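Long-range contacts in myosin-2 (Saccharomyces cerevisiae, PDB 6IXO), which carries organelles and other cargo along actin cables, gripping their receptors with the globular tail domain that makes up this chain: residues N24-T28 / S76-V81; L31-F35 / T84-V88. All coordinates share one frame; numbering follows the deposited sequence.

Contact 1: N24-T28 / S76-V81; sequences NQEIT and SFLAQV
N24 and F77 lie opposite each other where helix 20-32 runs beside helix 71-90, the short segments nearly parallel at 26° with their axes 10.2 Å apart. This is one helix pair of the all-helical cargo-binding tail domain, and L58 of helix 53-67 packs against I27, F77 and V81. N24 reaches across with its amide. CG stands anti to the carbonyl carbon (chi1 -70°), which carries the flat group toward the other helix, where ND2 gives a hydrogen bond of 3.2 Å to S76 OG. The bond is bent, 141° at the hydrogen, and the hydroxyl sits slightly out of the amide plane. A water accepts a second bond from ND2 and a weak one from Q80 NE2, so both amide hydrogens of N24 can be used at this more polar border. OD1 is turned inward to the edge of the F77 ring, 3.5 Å from CD1, with the amide and ring planes moderately inclined to each other, and is buried without a hydrogen-bonding partner. Replacing N24 by an alanine would probably leave S76 OG without this donor and open a gap beside the rim of F77. Deeper in, branched and aromatic residues suit the buried, apolar part of the contact: I27 crosses F77 at about a right angle and brings CG1 to the ring edge, 3.8 Å from CE1, while V81 CG2 lies on one face of the same ring, offset toward its rim. T28 serves both sides of the pair. Its methyl CG2 packs on Q80 CB, and its hydroxyl turns back to its own helix, where T28 OG1 donates to N24 O at 2.9 Å, approaching from the face opposite to that used by T28 N.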
ATOM      1  N   ASN A  24     -14.946  12.663 -23.182  1.00 42.23           N
ATOM      2  CA  ASN A  24     -13.671  12.118 -22.679  1.00 43.00           C
ATOM      3  C   ASN A  24     -12.881  13.217 -21.968  1.00 42.76           C
ATOM      4  O   ASN A  24     -12.226  12.967 -20.989  1.00 43.49           O
ATOM      5  CB  ASN A  24     -12.829  11.503 -23.805  1.00 52.82           C
ATOM      6  CG  ASN A  24     -13.428  10.211 -24.358  1.00 57.35           C
ATOM      7  OD1 ASN A  24     -14.248   9.565 -23.710  1.00 59.67           O
ATOM      8  ND2 ASN A  24     -13.005   9.828 -25.554  1.00 57.56           N
ATOM      9  N   GLN A  25     -12.974  14.443 -22.470  1.00 47.59           N
ATOM     10  CA  GLN A  25     -12.217  15.562 -21.899  1.00 46.55           C
ATOM     11  C   GLN A  25     -12.710  15.913 -20.481  1.00 39.73           C
ATOM     12  O   GLN A  25     -11.914  16.128 -19.538  1.00 36.74           O
ATOM     13  CB  GLN A  25     -12.318  16.764 -22.847  1.00 52.86           C
ATOM     14  CG  GLN A  25     -11.271  17.837 -22.607  1.00 64.74           C
ATOM     15  CD  GLN A  25     -11.683  18.842 -21.545  1.00 71.63           C
ATOM     16  OE1 GLN A  25     -12.877  19.010 -21.247  1.00 68.39           O
ATOM     17  NE2 GLN A  25     -10.694  19.518 -20.962  1.00 77.56           N
ATOM     18  N   GLU A  26     -14.028  15.957 -20.330  1.00 44.92           N
ATOM     19  CA  GLU A  26     -14.675  16.108 -19.027  1.00 38.52           C
ATOM     20  C   GLU A  26     -14.269  15.067 -18.056  1.00 38.99           C
ATOM     21  O   GLU A  26     -13.953  15.373 -16.907  1.00 38.66           O
ATOM     22  CB  GLU A  26     -16.218  16.043 -19.174  1.00 38.48           C
ATOM     23  CG  GLU A  26     -16.856  17.353 -19.343  1.00 41.27           C
ATOM     24  CD  GLU A  26     -18.412  17.278 -19.354  1.00 45.07           C
ATOM     25  OE1 GLU A  26     -19.001  16.406 -18.656  1.00 40.99           O
ATOM     26  OE2 GLU A  26     -19.021  18.102 -20.057  1.00 46.68           O
ATOM     27  N   ILE A  27     -14.306  13.818 -18.503  1.00 35.45           N
ATOM     28  CA  ILE A  27     -13.974  12.713 -17.611  1.00 33.36           C
ATOM     29  C   ILE A  27     -12.500  12.715 -17.244  1.00 40.12           C
ATOM     30  O   ILE A  27     -12.151  12.626 -16.059  1.00 36.91           O
ATOM     31  CB  ILE A  27     -14.339  11.363 -18.260  1.00 35.44           C
ATOM     32  CG1 ILE A  27     -15.857  11.294 -18.521  1.00 44.98           C
ATOM     33  CG2 ILE A  27     -14.012  10.247 -17.374  1.00 38.11           C
ATOM     34  CD1 ILE A  27     -16.667  11.267 -17.266  1.00 41.90           C
ATOM     35  N   THR A  28     -11.624  12.825 -18.241  1.00 42.04           N
ATOM     36  CA  THR A  28     -10.189  12.718 -17.919  1.00 39.97           C
ATOM     37  C   THR A  28      -9.655  13.952 -17.200  1.00 40.17           C
ATOM     38  O   THR A  28      -8.872  13.837 -16.236  1.00 44.81           O
ATOM     39  CB  THR A  28      -9.334  12.437 -19.176  1.00 40.74           C
ATOM     40  OG1 THR A  28      -9.470  13.498 -20.112  1.00 44.62           O
ATOM     41  CG2 THR A  28      -9.735  11.121 -19.824  1.00 46.63           C
ATOM     42  N   SER A  76     -12.923   3.597 -26.742  1.00 61.52           N
ATOM     43  CA  SER A  76     -12.237   4.889 -26.706  1.00 58.23           C
ATOM     44  C   SER A  76     -12.219   5.498 -25.302  1.00 54.28           C
ATOM     45  O   SER A  76     -11.161   5.857 -24.753  1.00 54.79           O
ATOM     46  CB  SER A  76     -12.913   5.852 -27.688  1.00 62.54           C
ATOM     47  OG  SER A  76     -12.673   7.208 -27.361  1.00 64.88           O
ATOM     48  N   PHE A  77     -13.411   5.598 -24.727  1.00 49.07           N
ATOM     49  CA  PHE A  77     -13.603   6.085 -23.369  1.00 45.72           C
ATOM     50  C   PHE A  77     -12.751   5.306 -22.339  1.00 42.19           C
ATOM     51  O   PHE A  77     -12.055   5.898 -21.507  1.00 39.83           O
ATOM     52  CB  PHE A  77     -15.094   5.993 -23.064  1.00 39.04           C
ATOM     53  CG  PHE A  77     -15.477   6.241 -21.628  1.00 40.54           C
ATOM     54  CD1 PHE A  77     -15.591   7.537 -21.133  1.00 42.50           C
ATOM     55  CD2 PHE A  77     -15.828   5.177 -20.808  1.00 39.07           C
ATOM     56  CE1 PHE A  77     -16.010   7.763 -19.842  1.00 41.60           C
ATOM     57  CE2 PHE A  77     -16.261   5.389 -19.521  1.00 40.65           C
ATOM     58  CZ  PHE A  77     -16.351   6.690 -19.035  1.00 39.74           C
ATOM     59  N   LEU A  78     -12.785   3.981 -22.425  1.00 42.75           N
ATOM     60  CA  LEU A  78     -12.082   3.129 -21.462  1.00 43.46           C
ATOM     61  C   LEU A  78     -10.569   3.257 -21.566  1.00 40.81           C
ATOM     62  O   LEU A  78      -9.881   3.294 -20.550  1.00 37.86           O
ATOM     63  CB  LEU A  78     -12.468   1.669 -21.663  1.00 44.53           C
ATOM     64  CG  LEU A  78     -13.881   1.338 -21.246  1.00 48.61           C
ATOM     65  CD1 LEU A  78     -14.301  -0.026 -21.835  1.00 56.25           C
ATOM     66  CD2 LEU A  78     -14.029   1.385 -19.771  1.00 34.24           C
ATOM     67  N   ALA A  79     -10.047   3.290 -22.790  1.00 43.46           N
ATOM     68  CA  ALA A  79      -8.613   3.455 -22.970  1.00 42.72           C
ATOM     69  C   ALA A  79      -8.137   4.753 -22.326  1.00 42.85           C
ATOM     70  O   ALA A  79      -7.085   4.782 -21.695  1.00 42.27           O
ATOM     71  CB  ALA A  79      -8.258   3.436 -24.431  1.00 46.63           C
ATOM     72  N   GLN A  80      -8.912   5.822 -22.484  1.00 43.81           N
ATOM     73  CA  GLN A  80      -8.607   7.087 -21.822  1.00 42.89           C
ATOM     74  C   GLN A  80      -8.670   6.990 -20.303  1.00 40.81           C
ATOM     75  O   GLN A  80      -7.799   7.538 -19.592  1.00 39.68           O
ATOM     76  CB  GLN A  80      -9.571   8.172 -22.278  1.00 48.44           C
ATOM     77  CG  GLN A  80      -9.329   8.635 -23.689  1.00 61.81           C
ATOM     78  CD  GLN A  80      -8.555   9.921 -23.724  1.00 75.22           C
ATOM     79  OE1 GLN A  80      -7.581  10.100 -22.984  1.00 72.80           O
ATOM     80  NE2 GLN A  80      -8.998  10.847 -24.566  1.00 88.55           N
ATOM     81  N   VAL A  81      -9.708   6.318 -19.803  1.00 36.44           N
ATOM     82  CA  VAL A  81      -9.870   6.150 -18.362  1.00 33.98           C
ATOM     83  C   VAL A  81      -8.679   5.357 -17.791  1.00 35.68           C
ATOM     84  O   VAL A  81      -8.075   5.759 -16.791  1.00 29.96           O
ATOM     85  CB  VAL A  81     -11.206   5.440 -18.012  1.00 36.68           C
ATOM     86  CG1 VAL A  81     -11.161   4.883 -16.591  1.00 30.58           C
ATOM     87  CG2 VAL A  81     -12.342   6.424 -18.142  1.00 38.76           C
TER
HETATM   88  O   HOH W   1     -11.279  11.881 -26.955  1.00 60.12           O

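Contact 2: L31-F35 / T84-V88; sequences LLKGF and TIQKV
L32 meets T84 in the C-terminal part of helix 20-32, beside helix 71-90, and the leucine can be followed atom by atom. Its CB rests 3.7 Å from T84 CG2. CG, anti to the carbonyl carbon (chi1 -58°), leads on to two methyls with different neighbours: CD1 stays over the threonine, 3.8 Å from T84 CG2, and CD2 extends to I85, 4.3 Å from CG1. Beyond them W104 of helix 97-124 touches L32, I85 and V88, a setting that suits aliphatic side chains. T84 fits the seam because its two branches divide the work: CG2 faces the leucine, whereas OG1 is hydrogen-bonded to Q80 O in its own helix. K33 lies on the outer margin. Its CG touches both T84 CG2, at 3.9 Å, and V88 CG2, and the extended chain then takes the ammonium to a salt bridge with E29; a long aliphatic stem with a charged end suits this border. K87 NZ lies 4.6 Å from K33 NZ, a like charge that E29 probably helps to offset. The backbone makes a type I turn from L32 to F35, with K33 and G34 in its middle and F35 N bonded to L32 O at 3.2 Å. The turn brings the phenylalanine back toward the second helix, and F35 CE1 comes within 3.6 Å of V88 CG1. W104 meets the F35 ring edge-to-face, and F103 also lies against it. The arrangement is a beta turn that follows helix 20-32, with L32 and F35 packed against helix 71-90, within the helical bundle of the cargo-binding tail domain.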
ATOM      1  N   LEU A  31     -13.043  14.860 -13.934  1.00 45.70           N
ATOM      2  CA  LEU A  31     -13.382  13.873 -12.920  1.00 38.27           C
ATOM      3  C   LEU A  31     -12.136  13.166 -12.403  1.00 37.11           C
ATOM      4  O   LEU A  31     -11.943  12.991 -11.193  1.00 37.44           O
ATOM      5  CB  LEU A  31     -14.358  12.838 -13.491  1.00 39.40           C
ATOM      6  CG  LEU A  31     -14.785  11.757 -12.491  1.00 39.33           C
ATOM      7  CD1 LEU A  31     -15.610  12.352 -11.380  1.00 37.68           C
ATOM      8  CD2 LEU A  31     -15.545  10.655 -13.208  1.00 40.65           C
ATOM      9  N   LEU A  32     -11.294  12.727 -13.324  1.00 31.86           N
ATOM     10  CA  LEU A  32     -10.182  11.895 -12.898  1.00 30.57           C
ATOM     11  C   LEU A  32      -8.990  12.757 -12.410  1.00 36.87           C
ATOM     12  O   LEU A  32      -8.594  12.652 -11.254  1.00 35.11           O
ATOM     13  CB  LEU A  32      -9.749  10.960 -14.017  1.00 31.05           C
ATOM     14  CG  LEU A  32     -10.866  10.035 -14.521  1.00 33.14           C
ATOM     15  CD1 LEU A  32     -10.305   9.215 -15.668  1.00 29.98           C
ATOM     16  CD2 LEU A  32     -11.412   9.121 -13.413  1.00 32.14           C
ATOM     17  N   LYS A  33      -8.416  13.593 -13.267  1.00 39.71           N
ATOM     18  CA  LYS A  33      -7.255  14.392 -12.816  1.00 41.10           C
ATOM     19  C   LYS A  33      -7.690  15.376 -11.742  1.00 37.96           C
ATOM     20  O   LYS A  33      -6.891  15.802 -10.920  1.00 39.97           O
ATOM     21  CB  LYS A  33      -6.598  15.152 -13.977  1.00 42.26           C
ATOM     22  CG  LYS A  33      -5.970  14.246 -15.021  1.00 42.30           C
ATOM     23  CD  LYS A  33      -5.211  15.076 -16.049  1.00 49.33           C
ATOM     24  CE  LYS A  33      -4.836  14.234 -17.265  1.00 53.40           C
ATOM     25  NZ  LYS A  33      -4.039  15.013 -18.253  1.00 52.63           N
ATOM     26  N   GLY A  34      -8.982  15.708 -11.720  1.00 34.83           N
ATOM     27  CA  GLY A  34      -9.490  16.702 -10.789  1.00 33.36           C
ATOM     28  C   GLY A  34     -10.071  16.108  -9.511  1.00 37.26           C
ATOM     29  O   GLY A  34     -10.779  16.797  -8.776  1.00 38.96           O
ATOM     30  N   PHE A  35      -9.817  14.826  -9.262  1.00 33.75           N
ATOM     31  CA  PHE A  35     -10.356  14.160  -8.071  1.00 34.35           C
ATOM     32  C   PHE A  35     -10.031  14.919  -6.757  1.00 39.22           C
ATOM     33  O   PHE A  35      -8.971  15.565  -6.635  1.00 37.31           O
ATOM     34  CB  PHE A  35      -9.816  12.723  -7.969  1.00 32.20           C
ATOM     35  CG  PHE A  35      -8.392  12.635  -7.408  1.00 36.32           C
ATOM     36  CD1 PHE A  35      -7.280  12.904  -8.215  1.00 33.55           C
ATOM     37  CD2 PHE A  35      -8.180  12.263  -6.085  1.00 33.39           C
ATOM     38  CE1 PHE A  35      -5.961  12.815  -7.696  1.00 35.38           C
ATOM     39  CE2 PHE A  35      -6.854  12.170  -5.553  1.00 33.79           C
ATOM     40  CZ  PHE A  35      -5.755  12.450  -6.375  1.00 34.86           C
ATOM     41  N   THR A  84      -5.422   7.428 -17.853  1.00 31.97           N
ATOM     42  CA  THR A  84      -5.452   8.600 -16.987  1.00 30.12           C
ATOM     43  C   THR A  84      -5.310   8.193 -15.530  1.00 33.03           C
ATOM     44  O   THR A  84      -4.555   8.814 -14.761  1.00 37.16           O
ATOM     45  CB  THR A  84      -6.750   9.436 -17.204  1.00 35.61           C
ATOM     46  OG1 THR A  84      -6.769   9.918 -18.557  1.00 38.48           O
ATOM     47  CG2 THR A  84      -6.795  10.630 -16.237  1.00 33.70           C
ATOM     48  N   ILE A  85      -6.010   7.149 -15.126  1.00 28.46           N
ATOM     49  CA  ILE A  85      -5.923   6.768 -13.713  1.00 26.99           C
ATOM     50  C   ILE A  85      -4.491   6.351 -13.397  1.00 32.85           C
ATOM     51  O   ILE A  85      -3.924   6.776 -12.395  1.00 28.41           O
ATOM     52  CB  ILE A  85      -6.881   5.607 -13.360  1.00 27.70           C
ATOM     53  CG1 ILE A  85      -8.349   6.132 -13.373  1.00 29.13           C
ATOM     54  CG2 ILE A  85      -6.499   5.015 -12.003  1.00 29.33           C
ATOM     55  CD1 ILE A  85      -9.432   5.022 -13.161  1.00 32.71           C
ATOM     56  N   GLN A  86      -3.908   5.535 -14.260  1.00 33.75           N
ATOM     57  CA  GLN A  86      -2.549   5.064 -13.963  1.00 32.74           C
ATOM     58  C   GLN A  86      -1.612   6.269 -13.897  1.00 32.87           C
ATOM     59  O   GLN A  86      -0.769   6.376 -13.000  1.00 33.90           O
ATOM     60  CB  GLN A  86      -2.065   4.074 -15.023  1.00 31.19           C
ATOM     61  CG  GLN A  86      -0.613   3.589 -14.727  1.00 40.04           C
ATOM     62  CD  GLN A  86      -0.255   2.258 -15.376  1.00 42.08           C
ATOM     63  OE1 GLN A  86      -1.068   1.319 -15.445  1.00 47.07           O
ATOM     64  NE2 GLN A  86       0.972   2.158 -15.825  1.00 44.94           N
ATOM     65  N   LYS A  87      -1.769   7.178 -14.856  1.00 31.07           N
ATOM     66  CA  LYS A  87      -0.968   8.398 -14.876  1.00 39.30           C
ATOM     67  C   LYS A  87      -1.163   9.211 -13.604  1.00 39.28           C
ATOM     68  O   LYS A  87      -0.200   9.731 -13.028  1.00 34.83           O
ATOM     69  CB  LYS A  87      -1.302   9.254 -16.097  1.00 37.92           C
ATOM     70  CG  LYS A  87      -0.500  10.559 -16.139  1.00 52.54           C
ATOM     71  CD  LYS A  87      -0.636  11.293 -17.475  1.00 69.72           C
ATOM     72  CE  LYS A  87       0.334  12.468 -17.570  1.00 85.06           C
ATOM     73  NZ  LYS A  87       0.180  13.248 -18.828  1.00 97.38           N
ATOM     74  N   VAL A  88      -2.402   9.330 -13.149  1.00 36.14           N
ATOM     75  CA  VAL A  88      -2.648  10.067 -11.918  1.00 30.89           C
ATOM     76  C   VAL A  88      -1.917   9.424 -10.741  1.00 30.03           C
ATOM     77  O   VAL A  88      -1.326  10.112  -9.911  1.00 29.52           O
ATOM     78  CB  VAL A  88      -4.175  10.167 -11.605  1.00 31.22           C
ATOM     79  CG1 VAL A  88      -4.392  10.678 -10.198  1.00 28.82           C
ATOM     80  CG2 VAL A  88      -4.836  11.149 -12.624  1.00 28.18           C
TER

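Contacts 1 and 2 are successive parts of one interface, with centres about 10 Å apart, and both join helix 20-32 to helix 71-90. The backbone ties them through probable hydrogen bonds from L32 N to I27 O and from K33 N to T28 O, and T28 CG2 packs against T84 OG1 between them. Each is mostly buried with an exposed residue at its border, Q80 in contact 1 and K33 in contact 2. Their chemistry differs: contact 1 has a polar link with a water beside it, while contact 2, nearer the centre of the chain, joins its segments through apolar contacts. Helix 53-67 touches both, while helix 97-124 adds W104 to contact 2.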